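Local coordinates for protein pyridoxamine 5-phosphate-dependent dehydrase (Escherichia coli, PDB 3B8X) that catalyses removal of the C3'-hydroxyl of GDP-4-keto-6-deoxy-D-mannose by a combined transamination-deoxygenation that uses a vitamin B6 cofactor, on the way to L-colitose of the O-antigen, at residues L63-A68 and M181-S186; A68-K73 and Y100-K105. The protein carries 1 engineered substitution. One frame throughout, in Å; residues are numbered along the deposited sequence.

Contact 1: L63-A68 and M181-S186; sequences LLMIAA and MGTFSS. With G4M ([(2R,3S,4R,5R)-5-(2-amino-6-oxo-1,6-dihydro-9H-purin-9-yl)-3,4-dihydroxytetrahydrofuran-2-yl]methyl (2R,3S,4S,5S,6R)-3,4-dihydroxy-5-[({3-hydroxy-2-methyl-5-[(phosphonooxy)methyl]pyridin-4-yl}methyl)amino]-6-methyltetrahydro-2H-pyran-2-yl dihydrogen diphosphate), chain O.
Met-65 meets Met-181 and Thr-183 through thioether chains and a methyl group, with no flat side chain between them; the one ring in the two segments, that of Phe-184, is directed to the other side of the strand, where Phe-43 meets it edge-to-face and Phe-47 packs at about 35°. The two methionine chains lie side by side, head to tail. With chi1 of Met-65 at 177° and its second torsion also straight, CG and SD are laid alongside CB of Met-181, which SD approaches to 3.6 Å. In return, SD of Met-181 reaches 3.6 Å from CG of Met-65, and the bend at its last torsion brings its CE to 3.2 Å from the carbonyl O of Met-65. This is a close approach, and the carbonyl oxygen, buried here, has no polar partner in the model. Thr-183 stands roughly perpendicular to the Met-65 chain and offers its methyl, CG2 lying 3.8 Å from SD of Met-65. The hydroxyl of Thr-183 is instead hydrogen-bonded to OD1 of Asn-62, one residue before this stretch of the helix, while Leu-159 of the adjacent strand 157-161 touches both methionines. Two residues further along the strand, Ser-185 donates from OG to the phosphate oxygen OP2 of G4M at 2.7 Å; the same OG is hydrogen-bonded to N of Phe-187, so two bonds hold it. Ser-59 of helix 58-68 also bonds the ligand. Helix 63-68 and strand 181-185 run nearly antiparallel, their axes 9.0 Å apart; the end of the strand lies at the phosphate, and probably the start of helix 58-68 as well, as in the large domain of fold type I pyridoxal-phosphate enzymes.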
ATOM      1  N   LEU B  63      -0.495  -8.170  -3.454  1.00  2.76           N
ATOM      2  CA  LEU B  63       0.102  -7.372  -4.514  1.00  6.00           C
ATOM      3  C   LEU B  63       1.566  -7.777  -4.719  1.00 19.45           C
ATOM      4  O   LEU B  63       2.008  -8.051  -5.843  1.00  5.55           O
ATOM      5  CB  LEU B  63      -0.029  -5.875  -4.245  1.00  8.43           C
ATOM      6  CG  LEU B  63       0.536  -4.886  -5.265  1.00 11.81           C
ATOM      7  CD1 LEU B  63      -0.232  -4.809  -6.546  1.00  9.24           C
ATOM      8  CD2 LEU B  63       0.545  -3.547  -4.567  1.00  4.53           C
ATOM      9  N   LEU B  64       2.297  -7.844  -3.617  1.00  5.91           N
ATOM     10  CA  LEU B  64       3.710  -8.266  -3.676  1.00  3.66           C
ATOM     11  C   LEU B  64       3.882  -9.702  -4.123  1.00 19.74           C
ATOM     12  O   LEU B  64       4.910 -10.020  -4.740  1.00  7.85           O
ATOM     13  CB  LEU B  64       4.430  -8.037  -2.337  1.00  7.46           C
ATOM     14  CG  LEU B  64       4.629  -6.579  -1.841  1.00 22.96           C
ATOM     15  CD1 LEU B  64       5.803  -6.344  -0.904  1.00  6.89           C
ATOM     16  CD2 LEU B  64       4.700  -5.578  -2.956  1.00  9.25           C
ATOM     17  N   MET B  65       2.959 -10.585  -3.730  1.00 12.88           N
ATOM     18  CA  MET B  65       3.067 -11.998  -4.127  1.00  2.48           C
ATOM     19  C   MET B  65       3.120 -12.094  -5.643  1.00 12.17           C
ATOM     20  O   MET B  65       4.014 -12.734  -6.204  1.00 14.21           O
ATOM     21  CB  MET B  65       1.927 -12.835  -3.556  1.00  4.81           C
ATOM     22  CG  MET B  65       2.017 -14.220  -4.010  1.00  7.13           C
ATOM     23  SD  MET B  65       0.816 -15.258  -3.135  1.00 11.29           S
ATOM     24  CE  MET B  65      -0.808 -14.587  -3.610  1.00  4.28           C
ATOM     25  N   ILE B  66       2.173 -11.443  -6.318  1.00  8.74           N
ATOM     26  CA  ILE B  66       2.138 -11.433  -7.800  1.00 20.03           C
ATOM     27  C   ILE B  66       3.335 -10.695  -8.423  1.00 19.23           C
ATOM     28  O   ILE B  66       3.984 -11.138  -9.366  1.00 11.34           O
ATOM     29  CB  ILE B  66       0.810 -10.773  -8.305  1.00  5.92           C
ATOM     30  CG1 ILE B  66      -0.370 -11.538  -7.733  1.00 20.23           C
ATOM     31  CG2 ILE B  66       0.758 -10.738  -9.819  1.00 10.33           C
ATOM     32  CD1 ILE B  66      -0.265 -13.051  -7.992  1.00 11.37           C
ATOM     33  N   ALA B  67       3.606  -9.507  -7.928  1.00 10.79           N
ATOM     34  CA  ALA B  67       4.702  -8.733  -8.481  1.00 11.07           C
ATOM     35  C   ALA B  67       6.041  -9.453  -8.442  1.00 10.47           C
ATOM     36  O   ALA B  67       6.841  -9.420  -9.387  1.00 10.82           O
ATOM     37  CB  ALA B  67       4.797  -7.449  -7.731  1.00  3.68           C
ATOM     38  N   ALA B  68       6.354 -10.037  -7.300  1.00 10.88           N
ATOM     39  CA  ALA B  68       7.638 -10.706  -7.200  1.00 13.58           C
ATOM     40  C   ALA B  68       7.915 -11.702  -8.320  1.00 17.88           C
ATOM     41  O   ALA B  68       9.054 -11.869  -8.700  1.00 15.30           O
ATOM     42  CB  ALA B  68       7.751 -11.384  -5.868  1.00  1.00           C
ATOM     43  N   MET B 181       4.240 -19.281  -2.536  1.00 13.03           N
ATOM     44  CA  MET B 181       3.964 -18.154  -1.623  1.00 11.46           C
ATOM     45  C   MET B 181       2.602 -18.319  -0.998  1.00 11.35           C
ATOM     46  O   MET B 181       1.690 -18.906  -1.610  1.00  8.44           O
ATOM     47  CB  MET B 181       3.989 -16.804  -2.340  1.00  8.90           C
ATOM     48  CG  MET B 181       5.405 -16.208  -2.361  1.00 12.26           C
ATOM     49  SD  MET B 181       5.550 -14.692  -3.301  1.00 13.08           S
ATOM     50  CE  MET B 181       5.443 -15.312  -4.937  1.00 11.99           C
ATOM     51  N   GLY B 182       2.434 -17.699   0.169  1.00  8.62           N
ATOM     52  CA  GLY B 182       1.181 -17.702   0.862  1.00  1.86           C
ATOM     53  C   GLY B 182       0.943 -16.356   1.528  1.00  6.61           C
ATOM     54  O   GLY B 182       1.818 -15.820   2.203  1.00  5.90           O
ATOM     55  N   THR B 183      -0.271 -15.843   1.411  1.00 12.61           N
ATOM     56  CA  THR B 183      -0.555 -14.545   2.035  1.00 10.92           C
ATOM     57  C   THR B 183      -1.461 -14.637   3.250  1.00 18.84           C
ATOM     58  O   THR B 183      -2.320 -15.507   3.311  1.00 15.52           O
ATOM     59  CB  THR B 183      -1.115 -13.518   1.020  1.00  9.89           C
ATOM     60  OG1 THR B 183      -2.327 -14.016   0.407  1.00 11.59           O
ATOM     61  CG2 THR B 183      -0.070 -13.132  -0.051  1.00  6.41           C
ATOM     62  N   PHE B 184      -1.250 -13.748   4.220  1.00 13.25           N
ATOM     63  CA  PHE B 184      -2.108 -13.677   5.397  1.00  1.00           C
ATOM     64  C   PHE B 184      -2.510 -12.224   5.649  1.00  5.28           C
ATOM     65  O   PHE B 184      -1.871 -11.284   5.143  1.00  6.88           O
ATOM     66  CB  PHE B 184      -1.424 -14.200   6.662  1.00  5.82           C
ATOM     67  CG  PHE B 184      -0.970 -15.602   6.573  1.00 13.83           C
ATOM     68  CD1 PHE B 184       0.056 -15.938   5.714  1.00  5.70           C
ATOM     69  CD2 PHE B 184      -1.465 -16.562   7.448  1.00 15.79           C
ATOM     70  CE1 PHE B 184       0.549 -17.218   5.661  1.00 15.10           C
ATOM     71  CE2 PHE B 184      -0.935 -17.879   7.422  1.00 10.07           C
ATOM     72  CZ  PHE B 184       0.051 -18.204   6.498  1.00  4.74           C
ATOM     73  N   SER B 185      -3.587 -12.042   6.402  1.00 10.45           N
ATOM     74  CA  SER B 185      -4.035 -10.700   6.777  1.00  6.50           C
ATOM     75  C   SER B 185      -4.147 -10.654   8.287  1.00  3.68           C
ATOM     76  O   SER B 185      -4.503 -11.645   8.937  1.00  7.07           O
ATOM     77  CB  SER B 185      -5.420 -10.376   6.194  1.00  6.04           C
ATOM     78  OG  SER B 185      -6.057  -9.278   6.873  1.00  6.19           O
ATOM     79  N   SER B 186      -3.839  -9.497   8.862  1.00  1.00           N
ATOM     80  CA  SER B 186      -4.050  -9.323  10.307  1.00  7.17           C
ATOM     81  C   SER B 186      -4.975  -8.109  10.519  1.00 14.08           C
ATOM     82  O   SER B 186      -4.734  -7.253  11.393  1.00 11.04           O
ATOM     83  CB  SER B 186      -2.735  -9.241  11.116  1.00  4.61           C
ATOM     84  OG  SER B 186      -1.771  -8.396  10.508  1.00 12.51           O
TER
HETATM   85  OP3 G4M O 500      -8.231  -6.713   4.473  1.00  7.62           O
HETATM   86  PL  G4M O 500      -6.775  -7.083   3.967  1.00 10.56           P
HETATM   87  OP1 G4M O 500      -6.184  -6.007   2.906  1.00  6.35           O
HETATM   88  OP2 G4M O 500      -5.790  -7.171   5.234  1.00  3.48           O
HETATM   89  OP4 G4M O 500      -6.805  -8.587   3.341  1.00  8.31           O
HETATM   90  C5B G4M O 500      -7.398  -8.513   2.076  1.00  5.88           C
HETATM   91  C5L G4M O 500      -7.926  -9.861   1.760  1.00  5.70           C
HETATM   92  C6L G4M O 500      -7.252 -10.652   0.840  1.00 17.07           C
HETATM   93  N1L G4M O 500      -7.743 -11.824   0.506  1.00 14.36           N
HETATM   94  C2L G4M O 500      -8.859 -12.311   1.004  1.00 10.40           C
HETATM   95  C2A G4M O 500      -9.389 -13.643   0.528  1.00  7.59           C
HETATM   96  C3L G4M O 500      -9.588 -11.618   1.965  1.00 14.71           C
HETATM   97  O3L G4M O 500     -10.760 -12.140   2.386  1.00  8.76           O
HETATM   98  C4L G4M O 500      -9.081 -10.347   2.387  1.00 10.48           C
HETATM   99  C4A G4M O 500      -9.753  -9.560   3.333  1.00  7.30           C
HETATM  100  N4A G4M O 500     -10.909  -9.947   3.782  1.00 12.08           N
HETATM  101  C4G G4M O 500     -11.528  -9.201   4.818  1.00  9.47           C
HETATM  102  C5G G4M O 500     -13.034  -9.230   4.702  1.00 25.21           C
HETATM  103  C6G G4M O 500     -13.535 -10.666   4.544  1.00  8.42           C
HETATM  104  O5G G4M O 500     -13.432  -8.770   5.990  1.00 12.38           O
HETATM  105  C3G G4M O 500     -11.108  -7.722   4.786  1.00 15.33           C
HETATM  106  O3G G4M O 500     -10.183  -7.515   5.847  1.00 21.39           O
HETATM  107  C2G G4M O 500     -12.351  -6.820   5.042  1.00  5.78           C
HETATM  108  O2G G4M O 500     -11.976  -5.484   5.390  1.00 18.11           O
HETATM  109  C1G G4M O 500     -13.195  -7.380   6.162  1.00 12.17           C
HETATM  110  O1G G4M O 500     -14.484  -6.802   5.996  1.00 10.75           O
HETATM  111  P2  G4M O 500     -15.318  -6.389   7.286  1.00 15.44           P
HETATM  112  O3P G4M O 500     -15.311  -7.598   8.359  1.00 18.10           O
HETATM  113  O4P G4M O 500     -16.865  -6.222   6.829  1.00 17.39           O
HETATM  114  OPP G4M O 500     -14.565  -5.053   7.788  1.00 22.70           O
HETATM  115  P   G4M O 500     -15.374  -4.252   8.922  1.00 14.00           P
HETATM  116  O1P G4M O 500     -16.912  -3.830   8.654  1.00 13.86           O
HETATM  117  O2P G4M O 500     -14.473  -2.942   9.012  1.00 14.27           O
HETATM  118  O5' G4M O 500     -15.102  -4.918  10.330  1.00  9.42           O
HETATM  119  C5' G4M O 500     -16.082  -5.889  10.633  1.00 17.78           C
HETATM  120  C4' G4M O 500     -16.605  -5.580  12.027  1.00 17.18           C
HETATM  121  O4' G4M O 500     -15.491  -5.213  12.895  1.00 31.59           O
HETATM  122  C3' G4M O 500     -17.542  -4.351  11.982  1.00 99.89           C
HETATM  123  O3' G4M O 500     -18.509  -4.546  13.003  1.00 29.71           O
HETATM  124  C2' G4M O 500     -16.596  -3.172  12.298  1.00 25.45           C
HETATM  125  O2' G4M O 500     -17.350  -2.142  12.949  1.00 19.36           O
HETATM  126  C1' G4M O 500     -15.675  -3.840  13.310  1.00 18.28           C
HETATM  127  N9  G4M O 500     -14.381  -3.155  13.395  1.00 29.26           N
HETATM  128  C8  G4M O 500     -13.452  -3.085  12.407  1.00 19.11           C
HETATM  129  N7  G4M O 500     -12.409  -2.428  12.874  1.00 16.21           N
HETATM  130  C4  G4M O 500     -13.888  -2.538  14.518  1.00 33.76           C
HETATM  131  C5  G4M O 500     -12.598  -2.061  14.184  1.00 10.62           C
HETATM  132  C6  G4M O 500     -11.826  -1.374  15.189  1.00  8.90           C
HETATM  133  O6  G4M O 500     -10.702  -0.938  14.992  1.00 17.18           O
HETATM  134  N3  G4M O 500     -14.377  -2.330  15.743  1.00 34.97           N
HETATM  135  C2  G4M O 500     -13.662  -1.680  16.647  1.00 22.06           C
HETATM  136  N1  G4M O 500     -12.401  -1.202  16.398  1.00 19.96           N
HETATM  137  N2  G4M O 500     -14.193  -1.467  17.881  1.00  7.92           N

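Contact 2: A68-K73 and Y100-K105; sequences ALFFTK and YGLRVK
Phe-70 and Tyr-100 form an edge-to-face aromatic pair between two chain turns of the aminotransferase domain: a type I beta turn from Ala-68 to Phe-71, which follows helix 58-68, and the Schellman motif that closes helix 91-99, with Gly-101 as its C-prime residue at positive phi. Both aromatic side chains adopt nearly the same first torsion. In Phe-70 (chi1 -74°) and in Tyr-100 (chi1 -77°) CG is swung away from the residue's own carbonyl carbon, and the rings meet at a slant. The edge of the tyrosine is presented to the phenylalanine face, CD2 of Tyr-100 lying 3.8 Å above the Phe-70 plane and over its centre. With the centroids 5.1 Å apart and the planes at 52°, the pair is tilted well away from a perpendicular T. The far end of the Phe-70 ring reaches back to the base of the tyrosine, its CZ being 3.4 Å from CB of Tyr-100. At the other end of the tyrosine, the hydroxyl is hydrogen-bonded to that of Tyr-249, while helix 58-68 packs against the side chain. The phenylalanine also touches its sequence neighbour, since CB of Phe-70 lies over one face of the Phe-71 ring, displaced toward the rim; Phe-71 itself pairs edge-to-face with Tyr-349 of the second subunit. Leu-102, on the way into strand 103-107, likewise turns its CG away from its carbonyl carbon, which sets this branch point at the edge of the Phe-70 ring and in its plane, with CD2 coming 3.8 Å from CZ of Phe-70. That same CZ also lies 3.3 Å from the backbone O of Tyr-100.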
ATOM      1  N   ALA B  68       6.354 -10.037  -7.300  1.00 10.88           N
ATOM      2  CA  ALA B  68       7.638 -10.706  -7.200  1.00 13.58           C
ATOM      3  C   ALA B  68       7.915 -11.702  -8.320  1.00 17.88           C
ATOM      4  O   ALA B  68       9.054 -11.869  -8.700  1.00 15.30           O
ATOM      5  CB  ALA B  68       7.751 -11.384  -5.868  1.00  1.00           C
ATOM      6  N   LEU B  69       6.885 -12.389  -8.807  1.00 18.87           N
ATOM      7  CA  LEU B  69       7.051 -13.387  -9.845  1.00 15.06           C
ATOM      8  C   LEU B  69       7.531 -12.829 -11.178  1.00 18.65           C
ATOM      9  O   LEU B  69       7.979 -13.562 -12.049  1.00 14.49           O
ATOM     10  CB  LEU B  69       5.762 -14.179 -10.044  1.00  6.29           C
ATOM     11  CG  LEU B  69       5.315 -14.935  -8.797  1.00 19.42           C
ATOM     12  CD1 LEU B  69       3.872 -15.453  -8.897  1.00 13.83           C
ATOM     13  CD2 LEU B  69       6.300 -16.029  -8.464  1.00 12.68           C
ATOM     14  N   PHE B  70       7.479 -11.514 -11.313  1.00 10.95           N
ATOM     15  CA  PHE B  70       7.902 -10.875 -12.543  1.00  9.10           C
ATOM     16  C   PHE B  70       9.361 -10.492 -12.438  1.00 18.22           C
ATOM     17  O   PHE B  70       9.992 -10.117 -13.422  1.00 13.70           O
ATOM     18  CB  PHE B  70       7.052  -9.624 -12.805  1.00 12.88           C
ATOM     19  CG  PHE B  70       5.652  -9.926 -13.261  1.00 21.26           C
ATOM     20  CD1 PHE B  70       4.731 -10.501 -12.383  1.00 18.48           C
ATOM     21  CD2 PHE B  70       5.251  -9.627 -14.573  1.00 16.99           C
ATOM     22  CE1 PHE B  70       3.467 -10.841 -12.818  1.00 12.30           C
ATOM     23  CE2 PHE B  70       3.997  -9.993 -15.038  1.00 17.79           C
ATOM     24  CZ  PHE B  70       3.073 -10.551 -14.150  1.00 14.77           C
ATOM     25  N   PHE B  71       9.872 -10.558 -11.218  1.00  9.58           N
ATOM     26  CA  PHE B  71      11.184 -10.027 -10.866  1.00  5.19           C
ATOM     27  C   PHE B  71      12.220 -11.069 -10.573  1.00 15.52           C
ATOM     28  O   PHE B  71      13.360 -10.745 -10.264  1.00 26.44           O
ATOM     29  CB  PHE B  71      11.086  -8.972  -9.729  1.00  8.49           C
ATOM     30  CG  PHE B  71      10.120  -7.852 -10.029  1.00 31.84           C
ATOM     31  CD1 PHE B  71       9.154  -7.480  -9.122  1.00 13.51           C
ATOM     32  CD2 PHE B  71      10.143  -7.201 -11.251  1.00 12.03           C
ATOM     33  CE1 PHE B  71       8.262  -6.470  -9.442  1.00 17.96           C
ATOM     34  CE2 PHE B  71       9.228  -6.222 -11.588  1.00 19.92           C
ATOM     35  CZ  PHE B  71       8.285  -5.850 -10.682  1.00 17.51           C
ATOM     36  N   THR B  72      11.870 -12.337 -10.726  1.00  9.49           N
ATOM     37  CA  THR B  72      12.904 -13.312 -10.433  1.00 11.89           C
ATOM     38  C   THR B  72      13.876 -13.272 -11.621  1.00 30.96           C
ATOM     39  O   THR B  72      13.497 -12.871 -12.722  1.00 24.10           O
ATOM     40  CB  THR B  72      12.273 -14.669 -10.297  1.00 13.30           C
ATOM     41  OG1 THR B  72      11.238 -14.764 -11.287  1.00 19.13           O
ATOM     42  CG2 THR B  72      11.661 -14.800  -8.876  1.00 15.52           C
ATOM     43  N   LYS B  73      15.134 -13.637 -11.383  1.00 12.96           N
ATOM     44  CA  LYS B  73      16.192 -13.651 -12.415  1.00 17.37           C
ATOM     45  C   LYS B  73      15.767 -14.318 -13.737  1.00 11.90           C
ATOM     46  O   LYS B  73      15.958 -13.751 -14.821  1.00 39.37           O
ATOM     47  CB  LYS B  73      17.473 -14.233 -11.842  1.00 11.46           C
ATOM     48  CG  LYS B  73      18.024 -13.469 -10.628  1.00 53.79           C
ATOM     49  CD  LYS B  73      18.390 -12.045 -11.038  1.00 53.29           C
ATOM     50  CE  LYS B  73      18.692 -11.141  -9.854  1.00 68.51           C
ATOM     51  NZ  LYS B  73      19.259  -9.846 -10.343  1.00 29.79           N
ATOM     52  N   TYR B 100      -0.926  -6.681 -13.067  1.00 19.10           N
ATOM     53  CA  TYR B 100       0.289  -7.202 -13.698  1.00 10.85           C
ATOM     54  C   TYR B 100       0.059  -7.778 -15.080  1.00 18.77           C
ATOM     55  O   TYR B 100       0.908  -8.488 -15.602  1.00 12.34           O
ATOM     56  CB  TYR B 100       1.039  -8.165 -12.796  1.00  6.87           C
ATOM     57  CG  TYR B 100       1.779  -7.354 -11.751  1.00 23.13           C
ATOM     58  CD1 TYR B 100       1.087  -6.748 -10.691  1.00 15.31           C
ATOM     59  CD2 TYR B 100       3.137  -7.067 -11.913  1.00 10.54           C
ATOM     60  CE1 TYR B 100       1.746  -5.904  -9.796  1.00 10.07           C
ATOM     61  CE2 TYR B 100       3.776  -6.205 -11.059  1.00  6.40           C
ATOM     62  CZ  TYR B 100       3.086  -5.625 -10.013  1.00  7.26           C
ATOM     63  OH  TYR B 100       3.809  -4.857  -9.131  1.00 14.76           O
ATOM     64  N   GLY B 101      -1.099  -7.435 -15.645  1.00 14.39           N
ATOM     65  CA  GLY B 101      -1.495  -7.842 -16.996  1.00 10.29           C
ATOM     66  C   GLY B 101      -1.557  -9.342 -17.267  1.00 22.67           C
ATOM     67  O   GLY B 101      -1.243  -9.786 -18.365  1.00 14.51           O
ATOM     68  N   LEU B 102      -1.993 -10.122 -16.290  1.00 25.54           N
ATOM     69  CA  LEU B 102      -2.115 -11.554 -16.491  1.00 15.54           C
ATOM     70  C   LEU B 102      -3.456 -11.957 -17.141  1.00 17.41           C
ATOM     71  O   LEU B 102      -4.432 -11.207 -17.127  1.00 12.13           O
ATOM     72  CB  LEU B 102      -1.902 -12.298 -15.180  1.00 12.25           C
ATOM     73  CG  LEU B 102      -0.519 -12.149 -14.554  1.00  9.43           C
ATOM     74  CD1 LEU B 102      -0.651 -12.642 -13.065  1.00 15.74           C
ATOM     75  CD2 LEU B 102       0.466 -12.996 -15.327  1.00 10.26           C
ATOM     76  N   ARG B 103      -3.503 -13.135 -17.747  1.00 20.67           N
ATOM     77  CA  ARG B 103      -4.761 -13.595 -18.332  1.00 13.74           C
ATOM     78  C   ARG B 103      -5.393 -14.406 -17.204  1.00  9.27           C
ATOM     79  O   ARG B 103      -4.830 -15.412 -16.808  1.00 15.64           O
ATOM     80  CB  ARG B 103      -4.463 -14.515 -19.530  1.00 17.21           C
ATOM     81  CG  ARG B 103      -5.686 -15.152 -20.191  1.00 34.94           C
ATOM     82  CD  ARG B 103      -6.774 -14.117 -20.459  1.00 99.89           C
ATOM     83  NE  ARG B 103      -7.832 -14.578 -21.362  1.00 33.03           N
ATOM     84  CZ  ARG B 103      -7.614 -15.088 -22.566  1.00 99.89           C
ATOM     85  NH1 ARG B 103      -6.371 -15.232 -23.010  1.00 99.89           N
ATOM     86  NH2 ARG B 103      -8.639 -15.459 -23.322  1.00 99.89           N
ATOM     87  N   VAL B 104      -6.512 -13.928 -16.659  1.00 12.12           N
ATOM     88  CA  VAL B 104      -7.164 -14.620 -15.554  1.00 17.37           C
ATOM     89  C   VAL B 104      -8.200 -15.625 -16.049  1.00 14.28           C
ATOM     90  O   VAL B 104      -9.063 -15.233 -16.834  1.00 15.03           O
ATOM     91  CB  VAL B 104      -7.891 -13.606 -14.623  1.00  9.35           C
ATOM     92  CG1 VAL B 104      -8.527 -14.316 -13.397  1.00 13.75           C
ATOM     93  CG2 VAL B 104      -6.893 -12.505 -14.153  1.00 14.12           C
ATOM     94  N   LYS B 105      -8.127 -16.873 -15.565  1.00 12.97           N
ATOM     95  CA  LYS B 105      -9.094 -17.925 -15.877  1.00 23.37           C
ATOM     96  C   LYS B 105      -9.948 -18.277 -14.673  1.00 11.04           C
ATOM     97  O   LYS B 105      -9.479 -18.919 -13.715  1.00 19.13           O
ATOM     98  CB  LYS B 105      -8.419 -19.206 -16.320  1.00 21.87           C
ATOM     99  CG  LYS B 105      -9.416 -20.164 -17.025  1.00 19.62           C
ATOM    100  CD  LYS B 105      -8.733 -21.483 -17.487  1.00 44.71           C
ATOM    101  CE  LYS B 105      -8.408 -21.550 -19.009  1.00 42.66           C
ATOM    102  NZ  LYS B 105      -7.422 -22.655 -19.421  1.00 36.60           N
TER

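The two contacts share Ala-68, where helix 58-68 gives way to the turn of contact 2, and their centres lie 12 Å apart. Along the chain 68-73 and 100-105 fall within the loop that contact 1 closes between 63-68 and 181-186. Both reach the same mixed sheet, on strands 181-185 and 103-107, which are separated in it by 157-161, 129-135 and 82-86. They also touch directly: CE of Met-181 packs 3.7 Å from CD2 of Leu-69, and Ile-66 CG2 lies 3.9 Å from Tyr-100 CB. One helix and its exit turn thus join distant strands of the cofactor-binding domain, contact 1 running toward the phosphate and contact 2 lying farther out.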